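Local coordinates for protein LbaCas13a H328A (C2c2) (Lachnospiraceae bacterium NK4A179, PDB 5WLH) that binds CRISPR guide RNA as a Cas13a (C2c2) enzyme and probably cleaves target RNA, here carrying an engineered substitution and bound to pre-crRNA, at residues A[118-129]-A[227-238]. Numbering follows the deposited sequence.
Sequences FEKYAELSYTNR and LEDFYHVRAKSQ. With nucleotides of chain B.
Tyr126 lays one ring face against Arg234: CG of Arg234 stands 3.9 Å from the ring centroid, a CH-pi contact offset toward the rim. Above the face of the Arg234 guanidinium lies CD1 of Tyr126, with the two planes 46° apart, so this is no flat stack. The tyrosine ring swings out opposite its backbone N (chi1 172°), which carries OH across 233-238 to donate to Gln238 OE1 at 2.7 Å, while CB rests on Val233 CG2.

Beside Tyr126 CB, the Glu228 carboxylate is shared by both segments. Its OE2 takes a very short bond from Ser125 OG and, through its syn lone pair, one from Arg129 NE at 2.7 Å. OE1 receives both NH1 and NH2 of Arg234 end-on, the NH1 bond being 2.8 Å. Were Glu228 an alanine, Ser125 OG would lose this acceptor, and Arg129 and Arg234, with NE and NH2 4.1 Å apart, would probably lack the anion between them. The packing presents Arg234 NE to the A20 phosphate of chain B through weak bonds and Gln238 to the sugars of A13 and A14, consistent with a guide-RNA-facing surface.

At the other end, Tyr231 takes Glu119 CA over its ring centre at 3.5 Å, with Phe230 on the opposite face; between the two ends, Ala122 packs on Leu227, Tyr231 and Val233. Lys236 NZ bridges to Glu123 OE2 at 2.8 Å.

Helix 115-130 thus packs across the Schellman turn at His232 joining helices 218-230 and 233-244, segments 118-129 and 233-238 crossing at -80°, with helix 103-107 against Phe118 and Tyr231, and helix 51-64 beside Lys236.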
ATOM      1  N   PHE A 118     -13.866   5.916 -46.981  1.00 32.33           N
ATOM      2  CA  PHE A 118     -14.622   5.793 -45.736  1.00 35.38           C
ATOM      3  C   PHE A 118     -13.837   6.370 -44.562  1.00 33.83           C
ATOM      4  O   PHE A 118     -14.402   7.066 -43.710  1.00 34.67           O
ATOM      5  CB  PHE A 118     -14.961   4.325 -45.471  1.00 31.89           C
ATOM      6  CG  PHE A 118     -16.116   3.786 -46.284  1.00 29.69           C
ATOM      7  CD1 PHE A 118     -17.316   4.472 -46.360  1.00 29.06           C
ATOM      8  CD2 PHE A 118     -16.002   2.566 -46.937  1.00 29.03           C
ATOM      9  CE1 PHE A 118     -18.383   3.959 -47.098  1.00 31.05           C
ATOM     10  CE2 PHE A 118     -17.049   2.046 -47.669  1.00 32.37           C
ATOM     11  CZ  PHE A 118     -18.251   2.747 -47.751  1.00 32.45           C
ATOM     12  N   GLU A 119     -12.531   6.105 -44.504  1.00 36.65           N
ATOM     13  CA  GLU A 119     -11.724   6.688 -43.433  1.00 36.63           C
ATOM     14  C   GLU A 119     -11.683   8.205 -43.539  1.00 34.40           C
ATOM     15  O   GLU A 119     -11.759   8.904 -42.522  1.00 36.62           O
ATOM     16  CB  GLU A 119     -10.304   6.125 -43.449  1.00 43.42           C
ATOM     17  CG  GLU A 119      -9.443   6.670 -42.307  1.00 49.32           C
ATOM     18  CD  GLU A 119      -7.955   6.454 -42.518  1.00 62.41           C
ATOM     19  OE1 GLU A 119      -7.252   6.160 -41.525  1.00 66.84           O
ATOM     20  OE2 GLU A 119      -7.490   6.574 -43.674  1.00 65.27           O
ATOM     21  N   LYS A 120     -11.550   8.730 -44.760  1.00 34.00           N
ATOM     22  CA  LYS A 120     -11.564  10.175 -44.953  1.00 38.28           C
ATOM     23  C   LYS A 120     -12.912  10.770 -44.563  1.00 38.79           C
ATOM     24  O   LYS A 120     -12.973  11.849 -43.963  1.00 40.02           O
ATOM     25  CB  LYS A 120     -11.223  10.510 -46.404  1.00 44.57           C
ATOM     26  CG  LYS A 120     -11.508  11.947 -46.790  1.00 51.15           C
ATOM     27  CD  LYS A 120     -10.415  12.878 -46.306  1.00 56.48           C
ATOM     28  CE  LYS A 120     -10.254  14.046 -47.264  1.00 59.52           C
ATOM     29  NZ  LYS A 120     -10.233  13.585 -48.682  1.00 60.50           N
ATOM     30  N   TYR A 121     -14.006  10.082 -44.910  1.00 35.00           N
ATOM     31  CA  TYR A 121     -15.331  10.463 -44.431  1.00 33.45           C
ATOM     32  C   TYR A 121     -15.361  10.570 -42.911  1.00 32.61           C
ATOM     33  O   TYR A 121     -15.889  11.536 -42.349  1.00 31.68           O
ATOM     34  CB  TYR A 121     -16.351   9.425 -44.898  1.00 30.95           C
ATOM     35  CG  TYR A 121     -17.773   9.686 -44.463  1.00 31.92           C
ATOM     36  CD1 TYR A 121     -18.247   9.247 -43.224  1.00 27.80           C
ATOM     37  CD2 TYR A 121     -18.654  10.343 -45.306  1.00 31.06           C
ATOM     38  CE1 TYR A 121     -19.554   9.485 -42.840  1.00 27.50           C
ATOM     39  CE2 TYR A 121     -19.961  10.570 -44.939  1.00 32.92           C
ATOM     40  CZ  TYR A 121     -20.406  10.150 -43.714  1.00 31.44           C
ATOM     41  OH  TYR A 121     -21.712  10.400 -43.383  1.00 28.65           O
ATOM     42  N   ALA A 122     -14.834   9.552 -42.233  1.00 29.31           N
ATOM     43  CA  ALA A 122     -14.802   9.560 -40.776  1.00 31.06           C
ATOM     44  C   ALA A 122     -14.010  10.749 -40.250  1.00 30.45           C
ATOM     45  O   ALA A 122     -14.412  11.389 -39.273  1.00 31.71           O
ATOM     46  CB  ALA A 122     -14.208   8.251 -40.270  1.00 25.78           C
ATOM     47  N   GLU A 123     -12.879  11.056 -40.887  1.00 34.79           N
ATOM     48  CA  GLU A 123     -12.086  12.219 -40.486  1.00 39.33           C
ATOM     49  C   GLU A 123     -12.896  13.499 -40.619  1.00 38.72           C
ATOM     50  O   GLU A 123     -12.958  14.316 -39.690  1.00 36.88           O
ATOM     51  CB  GLU A 123     -10.815  12.311 -41.335  1.00 41.29           C
ATOM     52  CG  GLU A 123      -9.881  11.127 -41.209  1.00 47.68           C
ATOM     53  CD  GLU A 123      -8.969  11.237 -40.012  1.00 56.62           C
ATOM     54  OE1 GLU A 123      -8.930  12.325 -39.392  1.00 61.77           O
ATOM     55  OE2 GLU A 123      -8.282  10.243 -39.698  1.00 59.09           O
ATOM     56  N   LEU A 124     -13.532  13.688 -41.775  1.00 40.85           N
ATOM     57  CA  LEU A 124     -14.320  14.895 -41.986  1.00 40.56           C
ATOM     58  C   LEU A 124     -15.558  14.929 -41.098  1.00 36.74           C
ATOM     59  O   LEU A 124     -15.997  16.016 -40.708  1.00 36.30           O
ATOM     60  CB  LEU A 124     -14.717  15.015 -43.456  1.00 45.05           C
ATOM     61  CG  LEU A 124     -13.552  15.224 -44.426  1.00 53.49           C
ATOM     62  CD1 LEU A 124     -14.070  15.626 -45.802  1.00 56.20           C
ATOM     63  CD2 LEU A 124     -12.557  16.258 -43.887  1.00 54.93           C
ATOM     64  N   SER A 125     -16.137  13.767 -40.773  1.00 31.48           N
ATOM     65  CA  SER A 125     -17.276  13.737 -39.857  1.00 30.76           C
ATOM     66  C   SER A 125     -16.878  14.274 -38.488  1.00 34.40           C
ATOM     67  O   SER A 125     -17.596  15.076 -37.883  1.00 31.23           O
ATOM     68  CB  SER A 125     -17.809  12.316 -39.724  1.00 31.34           C
ATOM     69  OG  SER A 125     -18.841  12.253 -38.759  1.00 26.19           O
ATOM     70  N   TYR A 126     -15.720  13.833 -37.995  1.00 30.81           N
ATOM     71  CA  TYR A 126     -15.188  14.325 -36.729  1.00 30.88           C
ATOM     72  C   TYR A 126     -14.852  15.811 -36.814  1.00 35.39           C
ATOM     73  O   TYR A 126     -15.249  16.600 -35.949  1.00 37.14           O
ATOM     74  CB  TYR A 126     -13.954  13.502 -36.352  1.00 32.33           C
ATOM     75  CG  TYR A 126     -13.203  14.028 -35.150  1.00 37.39           C
ATOM     76  CD1 TYR A 126     -13.868  14.319 -33.969  1.00 35.74           C
ATOM     77  CD2 TYR A 126     -11.826  14.228 -35.198  1.00 42.86           C
ATOM     78  CE1 TYR A 126     -13.188  14.799 -32.862  1.00 41.82           C
ATOM     79  CE2 TYR A 126     -11.137  14.711 -34.097  1.00 44.24           C
ATOM     80  CZ  TYR A 126     -11.823  14.993 -32.934  1.00 45.66           C
ATOM     81  OH  TYR A 126     -11.148  15.471 -31.838  1.00 45.21           O
ATOM     82  N   THR A 127     -14.122  16.211 -37.860  1.00 37.40           N
ATOM     83  CA  THR A 127     -13.756  17.616 -38.021  1.00 42.08           C
ATOM     84  C   THR A 127     -14.987  18.505 -38.126  1.00 40.01           C
ATOM     85  O   THR A 127     -14.980  19.639 -37.633  1.00 45.48           O
ATOM     86  CB  THR A 127     -12.861  17.777 -39.254  1.00 40.80           C
ATOM     87  OG1 THR A 127     -11.653  17.042 -39.040  1.00 43.73           O
ATOM     88  CG2 THR A 127     -12.499  19.238 -39.496  1.00 44.03           C
ATOM     89  N   ASN A 128     -16.057  18.004 -38.744  1.00 33.29           N
ATOM     90  CA  ASN A 128     -17.285  18.780 -38.818  1.00 34.56           C
ATOM     91  C   ASN A 128     -17.857  19.040 -37.431  1.00 41.81           C
ATOM     92  O   ASN A 128     -18.454  20.099 -37.199  1.00 44.76           O
ATOM     93  CB  ASN A 128     -18.310  18.068 -39.690  1.00 36.93           C
ATOM     94  CG  ASN A 128     -18.085  18.316 -41.167  1.00 40.08           C
ATOM     95  OD1 ASN A 128     -17.072  18.889 -41.561  1.00 43.77           O
ATOM     96  ND2 ASN A 128     -19.030  17.886 -41.991  1.00 38.70           N
ATOM     97  N   ARG A 129     -17.676  18.100 -36.498  1.00 39.64           N
ATOM     98  CA  ARG A 129     -18.148  18.312 -35.129  1.00 44.41           C
ATOM     99  C   ARG A 129     -17.369  19.424 -34.442  1.00 55.06           C
ATOM    100  O   ARG A 129     -17.959  20.339 -33.856  1.00 59.98           O
ATOM    101  CB  ARG A 129     -18.046  17.016 -34.323  1.00 38.35           C
ATOM    102  CG  ARG A 129     -18.907  15.899 -34.855  1.00 36.00           C
ATOM    103  CD  ARG A 129     -18.863  14.695 -33.937  1.00 34.39           C
ATOM    104  NE  ARG A 129     -19.341  13.503 -34.622  1.00 30.20           N
ATOM    105  CZ  ARG A 129     -20.623  13.183 -34.746  1.00 30.28           C
ATOM    106  NH1 ARG A 129     -20.973  12.069 -35.376  1.00 27.72           N
ATOM    107  NH2 ARG A 129     -21.553  13.970 -34.216  1.00 31.63           N
ATOM    108  N   LEU A 227     -18.420   5.348 -37.467  1.00 30.10           N
ATOM    109  CA  LEU A 227     -17.293   5.393 -38.395  1.00 29.72           C
ATOM    110  C   LEU A 227     -16.112   6.169 -37.812  1.00 31.60           C
ATOM    111  O   LEU A 227     -14.957   5.784 -38.016  1.00 30.10           O
ATOM    112  CB  LEU A 227     -17.718   5.998 -39.727  1.00 31.40           C
ATOM    113  CG  LEU A 227     -18.854   5.212 -40.390  1.00 39.11           C
ATOM    114  CD1 LEU A 227     -19.756   6.146 -41.173  1.00 41.65           C
ATOM    115  CD2 LEU A 227     -18.290   4.131 -41.268  1.00 43.12           C
ATOM    116  N   GLU A 228     -16.376   7.268 -37.099  1.00 30.34           N
ATOM    117  CA  GLU A 228     -15.295   7.972 -36.404  1.00 30.26           C
ATOM    118  C   GLU A 228     -14.632   7.074 -35.374  1.00 30.74           C
ATOM    119  O   GLU A 228     -13.414   7.138 -35.168  1.00 32.06           O
ATOM    120  CB  GLU A 228     -15.824   9.231 -35.718  1.00 26.79           C
ATOM    121  CG  GLU A 228     -16.444  10.249 -36.637  1.00 28.51           C
ATOM    122  CD  GLU A 228     -17.136  11.353 -35.865  1.00 32.86           C
ATOM    123  OE1 GLU A 228     -16.723  11.599 -34.705  1.00 36.40           O
ATOM    124  OE2 GLU A 228     -18.106  11.948 -36.398  1.00 29.53           O
ATOM    125  N   ASP A 229     -15.427   6.237 -34.710  1.00 27.00           N
ATOM    126  CA  ASP A 229     -14.905   5.312 -33.712  1.00 24.54           C
ATOM    127  C   ASP A 229     -14.139   4.167 -34.370  1.00 30.84           C
ATOM    128  O   ASP A 229     -13.036   3.808 -33.934  1.00 29.06           O
ATOM    129  CB  ASP A 229     -16.063   4.783 -32.868  1.00 27.96           C
ATOM    130  CG  ASP A 229     -15.598   3.989 -31.662  1.00 35.30           C
ATOM    131  OD1 ASP A 229     -14.697   4.472 -30.958  1.00 37.42           O
ATOM    132  OD2 ASP A 229     -16.149   2.891 -31.422  1.00 34.05           O
ATOM    133  N   PHE A 230     -14.704   3.607 -35.440  1.00 27.18           N
ATOM    134  CA  PHE A 230     -14.073   2.498 -36.154  1.00 28.87           C
ATOM    135  C   PHE A 230     -12.694   2.874 -36.677  1.00 31.60           C
ATOM    136  O   PHE A 230     -11.759   2.064 -36.622  1.00 34.36           O
ATOM    137  CB  PHE A 230     -14.978   2.068 -37.306  1.00 25.85           C
ATOM    138  CG  PHE A 230     -14.375   1.020 -38.216  1.00 30.28           C
ATOM    139  CD1 PHE A 230     -14.485  -0.320 -37.907  1.00 33.77           C
ATOM    140  CD2 PHE A 230     -13.726   1.383 -39.386  1.00 35.86           C
ATOM    141  CE1 PHE A 230     -13.949  -1.283 -38.748  1.00 33.05           C
ATOM    142  CE2 PHE A 230     -13.193   0.424 -40.230  1.00 36.87           C
ATOM    143  CZ  PHE A 230     -13.310  -0.906 -39.908  1.00 34.02           C
ATOM    144  N   TYR A 231     -12.551   4.086 -37.205  1.00 28.09           N
ATOM    145  CA  TYR A 231     -11.287   4.560 -37.754  1.00 28.09           C
ATOM    146  C   TYR A 231     -10.447   5.304 -36.726  1.00 30.89           C
ATOM    147  O   TYR A 231      -9.396   5.844 -37.083  1.00 32.33           O
ATOM    148  CB  TYR A 231     -11.536   5.454 -38.968  1.00 32.35           C
ATOM    149  CG  TYR A 231     -11.949   4.669 -40.194  1.00 35.18           C
ATOM    150  CD1 TYR A 231     -11.045   3.828 -40.847  1.00 37.71           C
ATOM    151  CD2 TYR A 231     -13.244   4.757 -40.693  1.00 34.87           C
ATOM    152  CE1 TYR A 231     -11.429   3.096 -41.968  1.00 37.81           C
ATOM    153  CE2 TYR A 231     -13.634   4.028 -41.809  1.00 36.09           C
ATOM    154  CZ  TYR A 231     -12.727   3.202 -42.443  1.00 38.05           C
ATOM    155  OH  TYR A 231     -13.125   2.484 -43.556  1.00 36.95           O
ATOM    156  N   HIS A 232     -10.894   5.333 -35.470  1.00 30.69           N
ATOM    157  CA  HIS A 232     -10.167   5.941 -34.348  1.00 33.97           C
ATOM    158  C   HIS A 232      -9.655   7.340 -34.676  1.00 33.07           C
ATOM    159  O   HIS A 232      -8.504   7.686 -34.401  1.00 34.92           O
ATOM    160  CB  HIS A 232      -9.016   5.039 -33.912  1.00 37.66           C
ATOM    161  CG  HIS A 232      -9.447   3.654 -33.563  1.00 43.48           C
ATOM    162  ND1 HIS A 232      -9.235   2.577 -34.396  1.00 45.02           N
ATOM    163  CD2 HIS A 232     -10.087   3.168 -32.473  1.00 47.37           C
ATOM    164  CE1 HIS A 232      -9.722   1.487 -33.833  1.00 45.09           C
ATOM    165  NE2 HIS A 232     -10.246   1.817 -32.666  1.00 48.65           N
ATOM    166  N   VAL A 233     -10.529   8.174 -35.242  1.00 29.51           N
ATOM    167  CA  VAL A 233     -10.045   9.462 -35.724  1.00 31.47           C
ATOM    168  C   VAL A 233      -9.614  10.351 -34.563  1.00 32.63           C
ATOM    169  O   VAL A 233      -8.671  11.138 -34.699  1.00 34.19           O
ATOM    170  CB  VAL A 233     -11.099  10.152 -36.599  1.00 37.19           C
ATOM    171  CG1 VAL A 233     -11.341   9.329 -37.867  1.00 35.99           C
ATOM    172  CG2 VAL A 233     -12.384  10.343 -35.814  1.00 34.34           C
ATOM    173  N   ARG A 234     -10.274  10.235 -33.408  1.00 32.60           N
ATOM    174  CA  ARG A 234      -9.879  11.032 -32.248  1.00 31.59           C
ATOM    175  C   ARG A 234      -8.498  10.625 -31.745  1.00 34.65           C
ATOM    176  O   ARG A 234      -7.599  11.464 -31.619  1.00 33.23           O
ATOM    177  CB  ARG A 234     -10.911  10.886 -31.132  1.00 34.22           C
ATOM    178  CG  ARG A 234     -12.187  11.663 -31.390  1.00 29.39           C
ATOM    179  CD  ARG A 234     -13.303  11.224 -30.463  1.00 29.33           C
ATOM    180  NE  ARG A 234     -14.505  12.011 -30.735  1.00 33.70           N
ATOM    181  CZ  ARG A 234     -15.272  11.840 -31.810  1.00 33.71           C
ATOM    182  NH1 ARG A 234     -14.953  10.910 -32.700  1.00 29.49           N
ATOM    183  NH2 ARG A 234     -16.345  12.605 -32.000  1.00 28.92           N
ATOM    184  N   ALA A 235      -8.314   9.334 -31.458  1.00 34.22           N
ATOM    185  CA  ALA A 235      -7.051   8.874 -30.884  1.00 31.03           C
ATOM    186  C   ALA A 235      -5.899   9.062 -31.860  1.00 33.56           C
ATOM    187  O   ALA A 235      -4.788   9.430 -31.450  1.00 27.71           O
ATOM    188  CB  ALA A 235      -7.169   7.411 -30.465  1.00 30.37           C
ATOM    189  N   LYS A 236      -6.145   8.823 -33.158  1.00 30.47           N
ATOM    190  CA  LYS A 236      -5.088   8.970 -34.155  1.00 35.00           C
ATOM    191  C   LYS A 236      -4.540  10.383 -34.213  1.00 31.23           C
ATOM    192  O   LYS A 236      -3.368  10.577 -34.555  1.00 33.64           O
ATOM    193  CB  LYS A 236      -5.593   8.578 -35.546  1.00 39.65           C
ATOM    194  CG  LYS A 236      -5.637   7.089 -35.821  1.00 48.70           C
ATOM    195  CD  LYS A 236      -5.370   6.810 -37.304  1.00 55.12           C
ATOM    196  CE  LYS A 236      -5.845   7.959 -38.191  1.00 58.56           C
ATOM    197  NZ  LYS A 236      -7.327   8.096 -38.223  1.00 64.56           N
ATOM    198  N   SER A 237      -5.372  11.380 -33.949  1.00 30.07           N
ATOM    199  CA  SER A 237      -4.932  12.757 -33.990  1.00 34.46           C
ATOM    200  C   SER A 237      -4.514  13.288 -32.626  1.00 30.04           C
ATOM    201  O   SER A 237      -3.959  14.383 -32.558  1.00 35.19           O
ATOM    202  CB  SER A 237      -6.034  13.648 -34.581  1.00 44.03           C
ATOM    203  OG  SER A 237      -7.100  13.823 -33.667  1.00 49.10           O
ATOM    204  N   GLN A 238      -4.751  12.546 -31.546  1.00 29.77           N
ATOM    205  CA  GLN A 238      -4.571  13.157 -30.232  1.00 27.86           C
ATOM    206  C   GLN A 238      -3.698  12.369 -29.255  1.00 25.58           C
ATOM    207  O   GLN A 238      -3.056  12.980 -28.398  1.00 29.07           O
ATOM    208  CB  GLN A 238      -5.940  13.406 -29.598  1.00 30.42           C
ATOM    209  CG  GLN A 238      -6.728  14.508 -30.299  1.00 34.32           C
ATOM    210  CD  GLN A 238      -8.105  14.684 -29.713  1.00 43.30           C
ATOM    211  OE1 GLN A 238      -8.973  15.295 -30.328  1.00 51.70           O
ATOM    212  NE2 GLN A 238      -8.313  14.154 -28.511  1.00 44.38           N
TER
ATOM    213  P     A B  20     -14.503  13.761 -27.501  1.00 32.12           P
ATOM    214  OP1   A B  20     -13.248  13.515 -28.242  1.00 35.33           O
ATOM    215  OP2   A B  20     -15.853  13.558 -28.078  1.00 30.83           O
ATOM    216  O5'   A B  20     -14.422  12.876 -26.188  1.00 29.32           O
ATOM    217  C5'   A B  20     -13.220  12.793 -25.443  1.00 31.29           C
ATOM    218  C4'   A B  20     -13.461  12.103 -24.128  1.00 28.57           C
ATOM    219  O4'   A B  20     -14.345  12.903 -23.307  1.00 24.15           O
ATOM    220  C3'   A B  20     -14.171  10.773 -24.208  1.00 28.69           C
ATOM    221  O3'   A B  20     -13.326   9.723 -24.616  1.00 32.15           O
ATOM    222  C2'   A B  20     -14.720  10.625 -22.797  1.00 26.49           C
ATOM    223  O2'   A B  20     -13.680  10.288 -21.887  1.00 29.69           O
ATOM    224  C1'   A B  20     -15.156  12.060 -22.517  1.00 26.19           C
ATOM    225  N9    A B  20     -16.561  12.270 -22.918  1.00 29.22           N
ATOM    226  C8    A B  20     -17.043  12.801 -24.091  1.00 32.87           C
ATOM    227  N7    A B  20     -18.354  12.831 -24.151  1.00 31.16           N
ATOM    228  C5    A B  20     -18.755  12.291 -22.935  1.00 29.07           C
ATOM    229  C6    A B  20     -20.016  12.039 -22.373  1.00 32.27           C
ATOM    230  N6    A B  20     -21.171  12.314 -22.969  1.00 31.90           N
ATOM    231  N1    A B  20     -20.058  11.484 -21.152  1.00 35.30           N
ATOM    232  C2    A B  20     -18.908  11.196 -20.531  1.00 36.83           C
ATOM    233  N3    A B  20     -17.663  11.374 -20.961  1.00 32.97           N
ATOM    234  C4    A B  20     -17.661  11.935 -22.176  1.00 28.85           C
ATOM    235  P     A B  14      -5.852  19.580 -26.729  1.00 28.07           P
ATOM    236  OP1   A B  14      -5.598  20.081 -28.101  1.00 32.45           O
ATOM    237  OP2   A B  14      -5.667  20.511 -25.597  1.00 24.80           O
ATOM    238  O5'   A B  14      -7.323  18.991 -26.623  1.00 27.06           O
ATOM    239  C5'   A B  14      -7.813  18.095 -27.611  1.00 25.93           C
ATOM    240  C4'   A B  14      -9.181  17.598 -27.239  1.00 28.97           C
ATOM    241  O4'   A B  14      -9.125  16.920 -25.963  1.00 27.64           O
ATOM    242  C3'   A B  14     -10.242  18.667 -27.045  1.00 29.04           C
ATOM    243  O3'   A B  14     -10.827  19.034 -28.273  1.00 28.63           O
ATOM    244  C2'   A B  14     -11.237  17.988 -26.123  1.00 26.66           C
ATOM    245  O2'   A B  14     -12.047  17.095 -26.882  1.00 26.50           O
ATOM    246  C1'   A B  14     -10.318  17.136 -25.253  1.00 27.46           C
ATOM    247  N9    A B  14      -9.988  17.747 -23.956  1.00 26.81           N
ATOM    248  C8    A B  14      -8.808  18.361 -23.614  1.00 28.59           C
ATOM    249  N7    A B  14      -8.810  18.770 -22.383  1.00 26.22           N
ATOM    250  C5    A B  14     -10.039  18.394 -21.881  1.00 24.15           C
ATOM    251  C6    A B  14     -10.630  18.540 -20.619  1.00 29.77           C
ATOM    252  N6    A B  14     -10.015  19.140 -19.586  1.00 30.84           N
ATOM    253  N1    A B  14     -11.876  18.050 -20.452  1.00 29.12           N
ATOM    254  C2    A B  14     -12.491  17.446 -21.475  1.00 29.14           C
ATOM    255  N3    A B  14     -12.026  17.250 -22.709  1.00 27.99           N
ATOM    256  C4    A B  14     -10.784  17.752 -22.847  1.00 22.72           C
ATOM    257  P     A B  13      -2.387  19.402 -22.281  1.00 27.79           P
ATOM    258  OP1   A B  13      -1.762  20.475 -23.075  1.00 29.09           O
ATOM    259  OP2   A B  13      -3.342  19.755 -21.201  1.00 29.09           O
ATOM    260  O5'   A B  13      -3.240  18.443 -23.223  1.00 26.06           O
ATOM    261  C5'   A B  13      -2.662  17.836 -24.371  1.00 23.11           C
ATOM    262  C4'   A B  13      -3.654  16.907 -25.034  1.00 24.53           C
ATOM    263  O4'   A B  13      -4.009  15.847 -24.116  1.00 25.58           O
ATOM    264  C3'   A B  13      -4.987  17.536 -25.385  1.00 27.71           C
ATOM    265  O3'   A B  13      -4.944  18.273 -26.592  1.00 28.43           O
ATOM    266  C2'   A B  13      -5.916  16.337 -25.422  1.00 28.06           C
ATOM    267  O2'   A B  13      -5.708  15.596 -26.617  1.00 26.34           O
ATOM    268  C1'   A B  13      -5.374  15.520 -24.257  1.00 24.91           C
ATOM    269  N9    A B  13      -6.059  15.821 -22.988  1.00 22.99           N
ATOM    270  C8    A B  13      -5.594  16.534 -21.899  1.00 25.27           C
ATOM    271  N7    A B  13      -6.456  16.577 -20.900  1.00 25.24           N
ATOM    272  C5    A B  13      -7.552  15.860 -21.370  1.00 26.24           C
ATOM    273  C6    A B  13      -8.802  15.549 -20.801  1.00 27.26           C
ATOM    274  N6    A B  13      -9.183  15.922 -19.576  1.00 29.23           N
ATOM    275  N1    A B  13      -9.658  14.830 -21.552  1.00 27.77           N
ATOM    276  C2    A B  13      -9.294  14.440 -22.783  1.00 25.86           C
ATOM    277  N3    A B  13      -8.150  14.658 -23.423  1.00 27.15           N
ATOM    278  C4    A B  13      -7.318  15.385 -22.644  1.00 24.55           C
TER